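Long-range contacts in uncharacterized protein (Bacillus cereus, PDB 4QVU), which is of unknown function but has a HIT-like fold, binds zinc, and may be related to the galactose-1-phosphate uridylyltransferases: residues A[151-156]-A[176-181]; A[155-160]-A[168-173]; A[186-191]-A[249-254]; A[172-177]-A[212-217]. All blocks are in the same frame, centred on the assembly; numbering follows the deposited sequence.

Contact 1 (A[151-156]-A[176-181]). With ZN (zinc ion), chain B.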
loop_
_atom_site.group_PDB
_atom_site.type_symbol
_atom_site.label_atom_id
_atom_site.label_comp_id
_atom_site.label_asym_id
_atom_site.label_seq_id
_atom_site.Cartn_x
_atom_site.Cartn_y
_atom_site.Cartn_z
ATOM N N ASN A 151 -11.622 -7.412 25.600
ATOM C CA ASN A 151 -12.703 -7.918 26.444
ATOM C C ASN A 151 -14.033 -7.393 25.873
ATOM O O ASN A 151 -14.034 -6.778 24.802
ATOM C CB ASN A 151 -12.512 -7.562 27.933
ATOM C CG ASN A 151 -12.379 -6.099 28.283
ATOM O OD1 ASN A 151 -13.090 -5.229 27.781
ATOM N ND2 ASN A 151 -11.526 -5.808 29.243
ATOM N N GLU A 152 -15.153 -7.642 26.568
ATOM C CA GLU A 152 -16.492 -7.188 26.161
ATOM C C GLU A 152 -16.606 -5.645 26.123
ATOM O O GLU A 152 -17.361 -5.123 25.303
ATOM C CB GLU A 152 -17.573 -7.747 27.109
ATOM C CG GLU A 152 -17.918 -9.209 26.893
ATOM C CD GLU A 152 -19.081 -9.725 27.724
ATOM O OE1 GLU A 152 -19.446 -9.068 28.726
ATOM O OE2 GLU A 152 -19.613 -10.808 27.387
ATOM N N HIS A 153 -15.870 -4.933 27.009
ATOM C CA HIS A 153 -15.903 -3.473 27.146
ATOM C C HIS A 153 -14.981 -2.724 26.171
ATOM O O HIS A 153 -15.404 -1.710 25.602
ATOM C CB HIS A 153 -15.484 -3.060 28.566
ATOM C CG HIS A 153 -16.309 -3.640 29.665
ATOM N ND1 HIS A 153 -17.471 -3.023 30.094
ATOM C CD2 HIS A 153 -16.077 -4.722 30.439
ATOM C CE1 HIS A 153 -17.926 -3.768 31.085
ATOM N NE2 HIS A 153 -17.120 -4.801 31.329
ATOM N N ILE A 154 -13.709 -3.170 26.042
ATOM C CA ILE A 154 -12.690 -2.470 25.256
ATOM C C ILE A 154 -11.800 -3.443 24.443
ATOM O O ILE A 154 -11.692 -4.635 24.754
ATOM C CB ILE A 154 -11.822 -1.607 26.231
ATOM C CG1 ILE A 154 -11.001 -0.514 25.502
ATOM C CG2 ILE A 154 -10.985 -2.468 27.202
ATOM C CD1 ILE A 154 -10.514 0.594 26.356
ATOM N N GLU A 155 -11.166 -2.886 23.392
ATOM C CA GLU A 155 -10.241 -3.548 22.478
ATOM C C GLU A 155 -9.083 -2.621 22.148
ATOM O O GLU A 155 -9.300 -1.471 21.761
ATOM C CB GLU A 155 -10.949 -3.994 21.174
ATOM C CG GLU A 155 -9.997 -4.650 20.180
ATOM C CD GLU A 155 -10.525 -4.952 18.792
ATOM O OE1 GLU A 155 -11.641 -5.508 18.675
ATOM O OE2 GLU A 155 -9.770 -4.717 17.822
ATOM N N LEU A 156 -7.858 -3.151 22.272
ATOM C CA LEU A 156 -6.612 -2.499 21.909
ATOM C C LEU A 156 -5.925 -3.350 20.860
ATOM O O LEU A 156 -5.651 -4.527 21.100
ATOM C CB LEU A 156 -5.705 -2.249 23.135
ATOM C CG LEU A 156 -4.233 -1.830 22.861
ATOM C CD1 LEU A 156 -4.119 -0.509 22.106
ATOM C CD2 LEU A 156 -3.475 -1.716 24.133
ATOM N N ILE A 176 -20.423 4.222 25.752
ATOM C CA ILE A 176 -19.916 5.473 26.342
ATOM C C ILE A 176 -19.531 5.264 27.834
ATOM O O ILE A 176 -18.644 5.959 28.318
ATOM C CB ILE A 176 -20.942 6.640 26.200
ATOM C CG1 ILE A 176 -21.765 6.533 24.884
ATOM C CG2 ILE A 176 -20.232 8.007 26.313
ATOM C CD1 ILE A 176 -23.116 7.306 24.866
ATOM N N GLY A 177 -20.177 4.313 28.523
ATOM C CA GLY A 177 -19.890 3.980 29.920
ATOM C C GLY A 177 -18.492 3.438 30.186
ATOM O O GLY A 177 -18.037 3.454 31.334
ATOM N N CYS A 178 -17.783 2.978 29.116
ATOM C CA CYS A 178 -16.422 2.422 29.164
ATOM C C CYS A 178 -15.361 3.517 28.896
ATOM O O CYS A 178 -14.217 3.190 28.565
ATOM C CB CYS A 178 -16.282 1.286 28.154
ATOM S SG CYS A 178 -17.628 0.079 28.195
ATOM N N ILE A 179 -15.736 4.800 29.056
ATOM C CA ILE A 179 -14.884 5.961 28.802
ATOM C C ILE A 179 -13.665 5.989 29.775
ATOM O O ILE A 179 -12.575 6.378 29.344
ATOM C CB ILE A 179 -15.712 7.276 28.868
ATOM C CG1 ILE A 179 -14.910 8.485 28.343
ATOM C CG2 ILE A 179 -16.407 7.514 30.251
ATOM C CD1 ILE A 179 -15.730 9.644 27.925
ATOM N N ASP A 180 -13.832 5.549 31.044
ATOM C CA ASP A 180 -12.732 5.510 32.013
ATOM C C ASP A 180 -11.724 4.404 31.651
ATOM O O ASP A 180 -10.540 4.524 31.969
ATOM C CB ASP A 180 -13.261 5.316 33.434
ATOM C CG ASP A 180 -14.048 6.495 33.988
ATOM O OD1 ASP A 180 -13.880 7.625 33.468
ATOM O OD2 ASP A 180 -14.769 6.305 34.995
ATOM N N GLU A 181 -12.191 3.348 30.962
ATOM C CA GLU A 181 -11.337 2.257 30.502
ATOM C C GLU A 181 -10.509 2.739 29.328
ATOM O O GLU A 181 -9.331 2.408 29.253
ATOM C CB GLU A 181 -12.156 1.014 30.132
ATOM C CG GLU A 181 -12.875 0.391 31.313
ATOM C CD GLU A 181 -13.716 -0.817 30.967
ATOM O OE1 GLU A 181 -13.138 -1.911 30.768
ATOM O OE2 GLU A 181 -14.960 -0.677 30.931
HETATM ZN ZN ZN B . -16.861 -0.820 30.273
#
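His153, Cys178 and Glu181 meet through a zinc ion, and between the two segments themselves this metal takes the place of any direct hydrogen bond. His153 binds it through ND1 at 2.3 Å, Cys178 through SG at 2.4 Å and Glu181 through OE2 at 2.0 Å, so each ligand is of a different chemical kind: an imidazole nitrogen, a sulfur and a carboxylate oxygen. The sulfur lies at the edge of the His153 ring and near its plane, with Cys178 SG 3.6 Å from His153 ND1. The Glu181 carboxylate is turned 62° from that ring, and its OE2 also comes within 3.4 Å of His153 CB. Glu181 reaches the metal from the first turn of helix 179-195: its CG stands beside the backbone N (chi1 -65°) and the chain then runs out extended. Cys178 occupies the N-cap of the same helix. On the other side, His153 is presented by a loop pinned by an Asx motif, in which Asn151 OD1 accepts from Ile154 N at 2.8 Å. Ile154 CD1 packs on the helix backbone, 3.6 Å from Glu181 O, and carries the contact into the buried interior, where Tyr185 and Ile173 also touch Ile154. The whole is a His-Cys-Glu zinc site, built between a loop leading into strand 154-159 and the N terminus of helix 179-195 in a HIT-like fold.

Contact 2 (A[155-160]-A[168-173])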
loop_
_atom_site.group_PDB
_atom_site.type_symbol
_atom_site.label_atom_id
_atom_site.label_comp_id
_atom_site.label_asym_id
_atom_site.label_seq_id
_atom_site.Cartn_x
_atom_site.Cartn_y
_atom_site.Cartn_z
ATOM N N GLU A 155 -11.166 -2.886 23.392
ATOM C CA GLU A 155 -10.241 -3.548 22.478
ATOM C C GLU A 155 -9.083 -2.621 22.148
ATOM O O GLU A 155 -9.300 -1.471 21.761
ATOM C CB GLU A 155 -10.949 -3.994 21.174
ATOM C CG GLU A 155 -9.997 -4.650 20.180
ATOM C CD GLU A 155 -10.525 -4.952 18.792
ATOM O OE1 GLU A 155 -11.641 -5.508 18.675
ATOM O OE2 GLU A 155 -9.770 -4.717 17.822
ATOM N N LEU A 156 -7.858 -3.151 22.272
ATOM C CA LEU A 156 -6.612 -2.499 21.909
ATOM C C LEU A 156 -5.925 -3.350 20.860
ATOM O O LEU A 156 -5.651 -4.527 21.100
ATOM C CB LEU A 156 -5.705 -2.249 23.135
ATOM C CG LEU A 156 -4.233 -1.830 22.861
ATOM C CD1 LEU A 156 -4.119 -0.509 22.106
ATOM C CD2 LEU A 156 -3.475 -1.716 24.133
ATOM N N ASN A 157 -5.654 -2.765 19.698
ATOM C CA ASN A 157 -4.979 -3.484 18.627
ATOM C C ASN A 157 -3.928 -2.587 17.968
ATOM O O ASN A 157 -3.874 -1.390 18.247
ATOM C CB ASN A 157 -5.994 -4.008 17.579
ATOM C CG ASN A 157 -6.662 -2.960 16.708
ATOM O OD1 ASN A 157 -6.010 -2.204 15.981
ATOM N ND2 ASN A 157 -7.989 -2.960 16.681
ATOM N N ILE A 158 -3.105 -3.189 17.085
ATOM C CA ILE A 158 -2.106 -2.531 16.241
ATOM C C ILE A 158 -2.580 -2.693 14.802
ATOM O O ILE A 158 -2.864 -3.821 14.389
ATOM C CB ILE A 158 -0.660 -3.077 16.457
ATOM C CG1 ILE A 158 -0.327 -3.251 17.957
ATOM C CG2 ILE A 158 0.375 -2.183 15.732
ATOM C CD1 ILE A 158 0.878 -4.062 18.252
ATOM N N SER A 159 -2.699 -1.588 14.052
ATOM C CA SER A 159 -3.143 -1.614 12.655
ATOM C C SER A 159 -2.254 -2.485 11.726
ATOM O O SER A 159 -1.046 -2.249 11.633
ATOM C CB SER A 159 -3.174 -0.202 12.080
ATOM O OG SER A 159 -4.327 0.504 12.489
ATOM N N ASP A 160 -2.883 -3.456 11.016
ATOM C CA ASP A 160 -2.259 -4.286 9.978
ATOM C C ASP A 160 -2.449 -3.589 8.608
ATOM O O ASP A 160 -1.783 -3.930 7.624
ATOM C CB ASP A 160 -2.821 -5.723 9.975
ATOM C CG ASP A 160 -4.325 -5.827 9.793
ATOM O OD1 ASP A 160 -5.045 -4.916 10.246
ATOM O OD2 ASP A 160 -4.786 -6.841 9.233
ATOM N N GLU A 168 0.260 2.275 14.408
ATOM C CA GLU A 168 -0.989 2.913 14.829
ATOM C C GLU A 168 -1.683 1.992 15.805
ATOM O O GLU A 168 -1.907 0.824 15.487
ATOM C CB GLU A 168 -1.892 3.251 13.623
ATOM C CG GLU A 168 -1.264 4.263 12.672
ATOM C CD GLU A 168 -2.022 4.582 11.397
ATOM O OE1 GLU A 168 -3.111 4.003 11.179
ATOM O OE2 GLU A 168 -1.509 5.397 10.599
ATOM N N PHE A 169 -1.950 2.500 17.022
ATOM C CA PHE A 169 -2.621 1.764 18.091
ATOM C C PHE A 169 -4.070 2.217 18.164
ATOM O O PHE A 169 -4.337 3.401 18.357
ATOM C CB PHE A 169 -1.909 1.955 19.442
ATOM C CG PHE A 169 -0.432 1.628 19.455
ATOM C CD1 PHE A 169 0.007 0.309 19.489
ATOM C CD2 PHE A 169 0.520 2.639 19.475
ATOM C CE1 PHE A 169 1.370 0.010 19.510
ATOM C CE2 PHE A 169 1.884 2.336 19.515
ATOM C CZ PHE A 169 2.299 1.025 19.547
ATOM N N ASN A 170 -5.006 1.281 17.969
ATOM C CA ASN A 170 -6.439 1.561 17.971
ATOM C C ASN A 170 -7.055 1.055 19.251
ATOM O O ASN A 170 -6.919 -0.121 19.593
ATOM C CB ASN A 170 -7.112 0.934 16.751
ATOM C CG ASN A 170 -6.457 1.334 15.449
ATOM O OD1 ASN A 170 -6.475 2.499 15.039
ATOM N ND2 ASN A 170 -5.809 0.385 14.805
ATOM N N ILE A 171 -7.697 1.969 19.982
ATOM C CA ILE A 171 -8.392 1.685 21.230
ATOM C C ILE A 171 -9.874 1.911 20.950
ATOM O O ILE A 171 -10.273 3.040 20.654
ATOM C CB ILE A 171 -7.845 2.532 22.403
ATOM C CG1 ILE A 171 -6.303 2.559 22.425
ATOM C CG2 ILE A 171 -8.418 2.027 23.707
ATOM C CD1 ILE A 171 -5.704 3.506 23.400
ATOM N N ILE A 172 -10.676 0.830 20.969
ATOM C CA ILE A 172 -12.108 0.887 20.634
ATOM C C ILE A 172 -12.974 0.500 21.840
ATOM O O ILE A 172 -12.702 -0.507 22.492
ATOM C CB ILE A 172 -12.443 -0.048 19.403
ATOM C CG1 ILE A 172 -11.449 0.099 18.216
ATOM C CG2 ILE A 172 -13.892 0.094 18.929
ATOM C CD1 ILE A 172 -10.357 -0.925 18.156
ATOM N N ILE A 173 -14.033 1.291 22.100
ATOM C CA ILE A 173 -15.093 1.027 23.093
ATOM C C ILE A 173 -16.416 1.023 22.319
ATOM O O ILE A 173 -16.546 1.736 21.324
ATOM C CB ILE A 173 -15.136 1.957 24.348
ATOM C CG1 ILE A 173 -15.306 3.456 23.978
ATOM C CG2 ILE A 173 -13.926 1.705 25.251
ATOM C CD1 ILE A 173 -15.639 4.392 25.134
#
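Strands 154-159 and 169-173 pair as an antiparallel beta hairpin, and its tightest part is a knot of polar side chains on the face of Asn157 and Asn170. Asn170 ND2 spends both its hydrogens there: it donates to Asn157 OD1 at 2.9 Å and to Ser159 OG at 2.8 Å, each acceptor lying in its amide plane. Asn157 is placed for this by its first torsion, which sets CG between the backbone N and the carbonyl carbon (chi1 70°). The two amides are turned 58° apart. Lys218 takes up Asn170 OD1, which leaves the amide of Asn170 held at both ends. Backbone bonds join the hydrogen-bonded pairs Glu155-Ile172 and Asn157-Asn170.

The opposite face is apolar and equally buried: Leu156 lies alongside Ile171, and Ile158 CG1 sits 3.9 Å from Phe169 CD1. Helices 179-195 and 241-249 cover this side. The more open region is instead around Ile172, the one partly exposed residue of those that touch, on the polar face. There the Glu155 carboxylate, bridged to Lys150, runs beside Ile172, and Asn157 ND2 donates to Glu155 OE2 at 2.7 Å while Ile172 CD1 lies 3.5 Å from that same ND2.

Contact 3 (A[186-191]-A[249-254])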
loop_
_atom_site.group_PDB
_atom_site.type_symbol
_atom_site.label_atom_id
_atom_site.label_comp_id
_atom_site.label_asym_id
_atom_site.label_seq_id
_atom_site.Cartn_x
_atom_site.Cartn_y
_atom_site.Cartn_z
ATOM N N ILE A 186 -5.420 4.739 26.859
ATOM C CA ILE A 186 -4.696 5.821 26.176
ATOM C C ILE A 186 -3.429 6.121 26.980
ATOM O O ILE A 186 -2.339 6.071 26.422
ATOM C CB ILE A 186 -5.562 7.093 25.960
ATOM C CG1 ILE A 186 -6.740 6.823 25.003
ATOM C CG2 ILE A 186 -4.695 8.255 25.443
ATOM C CD1 ILE A 186 -7.798 7.921 24.992
ATOM N N GLN A 187 -3.571 6.349 28.301
ATOM C CA GLN A 187 -2.459 6.675 29.187
ATOM C C GLN A 187 -1.360 5.611 29.127
ATOM O O GLN A 187 -0.203 5.987 28.974
ATOM C CB GLN A 187 -2.924 6.868 30.627
ATOM C CG GLN A 187 -1.827 7.469 31.501
ATOM C CD GLN A 187 -2.263 7.753 32.906
ATOM O OE1 GLN A 187 -2.872 6.917 33.584
ATOM N NE2 GLN A 187 -1.875 8.916 33.398
ATOM N N GLN A 188 -1.704 4.311 29.195
ATOM C CA GLN A 188 -0.705 3.231 29.154
ATOM C C GLN A 188 -0.027 3.151 27.789
ATOM O O GLN A 188 1.199 3.033 27.746
ATOM C CB GLN A 188 -1.314 1.864 29.516
ATOM C CG GLN A 188 -1.788 1.747 30.972
ATOM C CD GLN A 188 -0.723 2.153 31.972
ATOM O OE1 GLN A 188 -0.729 3.276 32.495
ATOM N NE2 GLN A 188 0.245 1.272 32.215
ATOM N N THR A 189 -0.796 3.266 26.688
ATOM C CA THR A 189 -0.234 3.215 25.343
ATOM C C THR A 189 0.713 4.405 25.159
ATOM O O THR A 189 1.801 4.204 24.634
ATOM C CB THR A 189 -1.331 3.165 24.260
ATOM O OG1 THR A 189 -2.268 2.116 24.557
ATOM C CG2 THR A 189 -0.756 2.956 22.858
ATOM N N VAL A 190 0.338 5.608 25.636
ATOM C CA VAL A 190 1.175 6.820 25.565
ATOM C C VAL A 190 2.470 6.587 26.371
ATOM O O VAL A 190 3.560 6.828 25.842
ATOM C CB VAL A 190 0.401 8.084 26.046
ATOM C CG1 VAL A 190 1.341 9.226 26.446
ATOM C CG2 VAL A 190 -0.596 8.545 24.987
ATOM N N ARG A 191 2.345 6.074 27.617
ATOM C CA ARG A 191 3.470 5.760 28.506
ATOM C C ARG A 191 4.456 4.820 27.815
ATOM O O ARG A 191 5.660 5.054 27.902
ATOM C CB ARG A 191 2.991 5.151 29.830
ATOM C CG ARG A 191 2.507 6.197 30.813
ATOM C CD ARG A 191 1.810 5.597 32.014
ATOM N NE ARG A 191 1.582 6.613 33.041
ATOM C CZ ARG A 191 0.773 6.468 34.084
ATOM N NH1 ARG A 191 0.060 5.358 34.232
ATOM N NH2 ARG A 191 0.641 7.445 34.971
ATOM N N ALA A 249 1.939 -5.299 25.520
ATOM C CA ALA A 249 1.123 -6.139 26.408
ATOM C C ALA A 249 1.682 -6.168 27.848
ATOM O O ALA A 249 0.921 -6.365 28.794
ATOM C CB ALA A 249 1.039 -7.549 25.857
ATOM N N ALA A 250 3.000 -5.930 28.007
ATOM C CA ALA A 250 3.709 -5.884 29.289
ATOM C C ALA A 250 3.295 -4.658 30.125
ATOM O O ALA A 250 3.650 -4.593 31.298
ATOM C CB ALA A 250 5.209 -5.864 29.047
ATOM N N TYR A 251 2.541 -3.698 29.531
ATOM C CA TYR A 251 2.022 -2.496 30.204
ATOM C C TYR A 251 0.597 -2.728 30.757
ATOM O O TYR A 251 0.051 -1.864 31.457
ATOM C CB TYR A 251 2.025 -1.296 29.245
ATOM C CG TYR A 251 3.345 -0.565 29.217
ATOM C CD1 TYR A 251 4.450 -1.109 28.567
ATOM C CD2 TYR A 251 3.492 0.673 29.832
ATOM C CE1 TYR A 251 5.678 -0.454 28.564
ATOM C CE2 TYR A 251 4.715 1.340 29.833
ATOM C CZ TYR A 251 5.806 0.772 29.198
ATOM O OH TYR A 251 7.012 1.425 29.184
ATOM N N PHE A 252 0.012 -3.900 30.457
ATOM C CA PHE A 252 -1.326 -4.285 30.900
ATOM C C PHE A 252 -1.242 -5.584 31.725
ATOM O O PHE A 252 -2.268 -6.212 32.011
ATOM C CB PHE A 252 -2.270 -4.428 29.690
ATOM C CG PHE A 252 -2.435 -3.146 28.899
ATOM C CD1 PHE A 252 -1.566 -2.834 27.856
ATOM C CD2 PHE A 252 -3.450 -2.246 29.205
ATOM C CE1 PHE A 252 -1.689 -1.632 27.157
ATOM C CE2 PHE A 252 -3.590 -1.055 28.487
ATOM C CZ PHE A 252 -2.708 -0.756 27.469
ATOM N N THR A 253 -0.015 -5.945 32.162
ATOM C CA THR A 253 0.246 -7.129 32.982
ATOM C C THR A 253 -0.242 -6.867 34.428
ATOM O O THR A 253 -0.479 -7.823 35.171
ATOM C CB THR A 253 1.742 -7.527 32.924
ATOM O OG1 THR A 253 1.902 -8.829 33.486
ATOM C CG2 THR A 253 2.672 -6.532 33.635
ATOM N N LYS A 254 -0.399 -5.578 34.807
ATOM C CA LYS A 254 -0.861 -5.148 36.129
ATOM C C LYS A 254 -2.220 -4.453 36.028
ATOM O O LYS A 254 -3.259 -5.107 36.102
ATOM C CB LYS A 254 0.168 -4.209 36.775
#
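Gln188 on helix 179-195 meets Tyr251 and Phe252 in the type I beta turn from Ala249 to Phe252, at the end of helix 241-249 and near the modelled C terminus. Polar contact across the interface runs through the Gln188 amide. Its NE2 donates to Tyr251 O at 3.2 Å, in the carbonyl plane and on a lone pair, with the oxygen close to the amide plane as well. A bend in the Gln188 chain (chi2 -52°) brings the amide round to the turn. The other end of that amide is held from within the helix, since Arg191 NH1 donates to Gln188 OE1 at 2.8 Å; the two bonds together should fix the amide's rotation. Arg191 has a further partner in Ala75 O, which accepts from its NE.

Apolar contact comes from the two rings, between which Gln188 is inserted. Gln188 CB rests 3.6 Å from Phe252 CZ, and the two side chains run alongside one another head to tail, amide and ring planes at right angles. Tyr251 lies against the helix surface farther along, its CE2 4.0 Å from Arg191 C, while its hydroxyl is hydrogen-bonded to Asp196. Phe252 in turn reaches Tyr185 and Leu156, so the turn closes over the place where helix 179-195 packs on strand 154-159. At the buried end Thr189 OG1, hydrogen-bonded to Tyr185 O, faces the edge of the Phe252 ring, 4.1 Å from CZ.

Contact 4 (A[172-177]-A[212-217]); sequences IIEDIG and NEKIIC
Ile215 and Ile172, the residues with the most surface buried here, lie on opposite faces of an antiparallel strand pair; Lys214 follows them in buried surface. Ile215 stands beside Ile173 as a hydrogen-bonded pair: Ile173 N donates to Ile215 O, and Ile215 N donates back to Ile173 O, both at 3.1 Å. Their side chains point the same way, with Ile173 CG1 3.9 Å from Ile215 CB. With chi1 at 59°, CG1 of Ile173 is flanked by both backbone arms and comes 3.6 Å from Ile215 O.

Ile172 belongs to the other face and is matched with Ile216 in a non-hydrogen-bonded pair, the two CG1 atoms 4.0 Å apart. Its CG2 branch meets Lys214, whose extended chain passes across it with CD at 3.8 Å. The ammonium group of Lys214 continues beyond the isoleucine and hydrogen-bonds a tetraethylene glycol molecule, probably from the crystallisation liquor. Past Ile173 the strand pairing ends, and the chain turns off through an Asx turn in which Asp175 OD2 accepts from Gly177 N at 2.9 Å, on the way to the zinc ligand Cys178.

The contact thus joins strand 169-173 to the start of strand 214-222 within the large antiparallel sheet. On the Ile215 face, Leu182 of helix 179-195 and Ile90, Trp93 and Leu94 of helix 79-97 cover the sheet, while strands 154-159 and 203-211 flank the pair.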
loop_
_atom_site.group_PDB
_atom_site.type_symbol
_atom_site.label_atom_id
_atom_site.label_comp_id
_atom_site.label_asym_id
_atom_site.label_seq_id
_atom_site.Cartn_x
_atom_site.Cartn_y
_atom_site.Cartn_z
ATOM N N ILE A 172 -10.676 0.830 20.969
ATOM C CA ILE A 172 -12.108 0.887 20.634
ATOM C C ILE A 172 -12.974 0.500 21.840
ATOM O O ILE A 172 -12.702 -0.507 22.492
ATOM C CB ILE A 172 -12.443 -0.048 19.403
ATOM C CG1 ILE A 172 -11.449 0.099 18.216
ATOM C CG2 ILE A 172 -13.892 0.094 18.929
ATOM C CD1 ILE A 172 -10.357 -0.925 18.156
ATOM N N ILE A 173 -14.033 1.291 22.100
ATOM C CA ILE A 173 -15.093 1.027 23.093
ATOM C C ILE A 173 -16.416 1.023 22.319
ATOM O O ILE A 173 -16.546 1.736 21.324
ATOM C CB ILE A 173 -15.136 1.957 24.348
ATOM C CG1 ILE A 173 -15.306 3.456 23.978
ATOM C CG2 ILE A 173 -13.926 1.705 25.251
ATOM C CD1 ILE A 173 -15.639 4.392 25.134
ATOM N N GLU A 174 -17.374 0.195 22.746
ATOM C CA GLU A 174 -18.660 0.060 22.060
ATOM C C GLU A 174 -19.763 0.824 22.809
ATOM O O GLU A 174 -20.792 1.142 22.209
ATOM C CB GLU A 174 -19.017 -1.428 21.922
ATOM C CG GLU A 174 -19.880 -1.745 20.713
ATOM C CD GLU A 174 -19.879 -3.215 20.337
ATOM O OE1 GLU A 174 -18.859 -3.682 19.778
ATOM O OE2 GLU A 174 -20.903 -3.893 20.583
ATOM N N ASP A 175 -19.532 1.139 24.101
ATOM C CA ASP A 175 -20.457 1.894 24.957
ATOM C C ASP A 175 -19.723 3.077 25.610
ATOM O O ASP A 175 -18.561 2.945 25.996
ATOM C CB ASP A 175 -21.072 0.975 26.024
ATOM C CG ASP A 175 -22.123 1.631 26.895
ATOM O OD1 ASP A 175 -23.268 1.801 26.419
ATOM O OD2 ASP A 175 -21.819 1.924 28.069
ATOM N N ILE A 176 -20.423 4.222 25.752
ATOM C CA ILE A 176 -19.916 5.473 26.342
ATOM C C ILE A 176 -19.531 5.264 27.834
ATOM O O ILE A 176 -18.644 5.959 28.318
ATOM C CB ILE A 176 -20.942 6.640 26.200
ATOM C CG1 ILE A 176 -21.765 6.533 24.884
ATOM C CG2 ILE A 176 -20.232 8.007 26.313
ATOM C CD1 ILE A 176 -23.116 7.306 24.866
ATOM N N GLY A 177 -20.177 4.313 28.523
ATOM C CA GLY A 177 -19.890 3.980 29.920
ATOM C C GLY A 177 -18.492 3.438 30.186
ATOM O O GLY A 177 -18.037 3.454 31.334
ATOM N N ASN A 212 -19.400 3.703 13.289
ATOM C CA ASN A 212 -20.245 2.509 13.497
ATOM C C ASN A 212 -20.709 2.392 14.979
ATOM O O ASN A 212 -20.672 1.304 15.567
ATOM C CB ASN A 212 -19.501 1.223 13.063
ATOM C CG ASN A 212 -19.011 1.188 11.628
ATOM O OD1 ASN A 212 -17.926 0.674 11.335
ATOM N ND2 ASN A 212 -19.794 1.709 10.696
ATOM N N GLU A 213 -21.115 3.542 15.568
ATOM C CA GLU A 213 -21.609 3.714 16.943
ATOM C C GLU A 213 -20.544 3.273 17.988
ATOM O O GLU A 213 -20.895 2.829 19.086
ATOM C CB GLU A 213 -22.932 2.958 17.153
ATOM C CG GLU A 213 -24.087 3.522 16.338
ATOM C CD GLU A 213 -25.388 2.750 16.452
ATOM O OE1 GLU A 213 -25.927 2.635 17.578
ATOM O OE2 GLU A 213 -25.893 2.297 15.400
ATOM N N LYS A 214 -19.243 3.456 17.649
ATOM C CA LYS A 214 -18.085 3.159 18.509
ATOM C C LYS A 214 -17.212 4.393 18.691
ATOM O O LYS A 214 -17.112 5.201 17.766
ATOM C CB LYS A 214 -17.209 2.026 17.930
ATOM C CG LYS A 214 -17.878 0.697 17.674
ATOM C CD LYS A 214 -16.977 -0.107 16.754
ATOM C CE LYS A 214 -17.638 -1.328 16.190
ATOM N NZ LYS A 214 -16.783 -1.964 15.162
ATOM N N ILE A 215 -16.545 4.516 19.851
ATOM C CA ILE A 215 -15.600 5.602 20.100
ATOM C C ILE A 215 -14.225 4.982 20.003
ATOM O O ILE A 215 -13.908 4.043 20.740
ATOM C CB ILE A 215 -15.831 6.390 21.416
ATOM C CG1 ILE A 215 -17.198 7.125 21.361
ATOM C CG2 ILE A 215 -14.660 7.385 21.659
ATOM C CD1 ILE A 215 -17.654 7.803 22.650
ATOM N N ILE A 216 -13.439 5.474 19.037
ATOM C CA ILE A 216 -12.099 4.991 18.729
ATOM C C ILE A 216 -11.074 6.074 18.970
ATOM O O ILE A 216 -11.251 7.216 18.530
ATOM C CB ILE A 216 -12.001 4.489 17.258
ATOM C CG1 ILE A 216 -13.107 3.451 16.931
ATOM C CG2 ILE A 216 -10.584 3.955 16.950
ATOM C CD1 ILE A 216 -13.298 3.110 15.446
ATOM N N CYS A 217 -9.971 5.694 19.623
ATOM C CA CYS A 217 -8.828 6.562 19.768
ATOM C C CYS A 217 -7.639 5.910 19.102
ATOM O O CYS A 217 -7.185 4.847 19.538
ATOM C CB CYS A 217 -8.525 6.930 21.214
ATOM S SG CYS A 217 -7.071 8.000 21.376
#

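From the N terminus, strand 154-159 comes first and opens both contact 1 and contact 2. Contact 2 closes the hairpin to strand 169-173 and nests inside the wider loop that contact 1 closes with the start of helix 179-195. Contact 4 opens on 172-177, where contact 2 ends and contact 1 is about to close, and spans the helix to reach strand 214-222. Contact 3 begins on that helix before contact 4 closes, so these two cross, and it brings the C-terminal turn back to the helix. Together they join three neighbouring strands of the sheet, the helix lying on it and the chain end, with contacts 1 and 4 sharing Ile176 and Gly177.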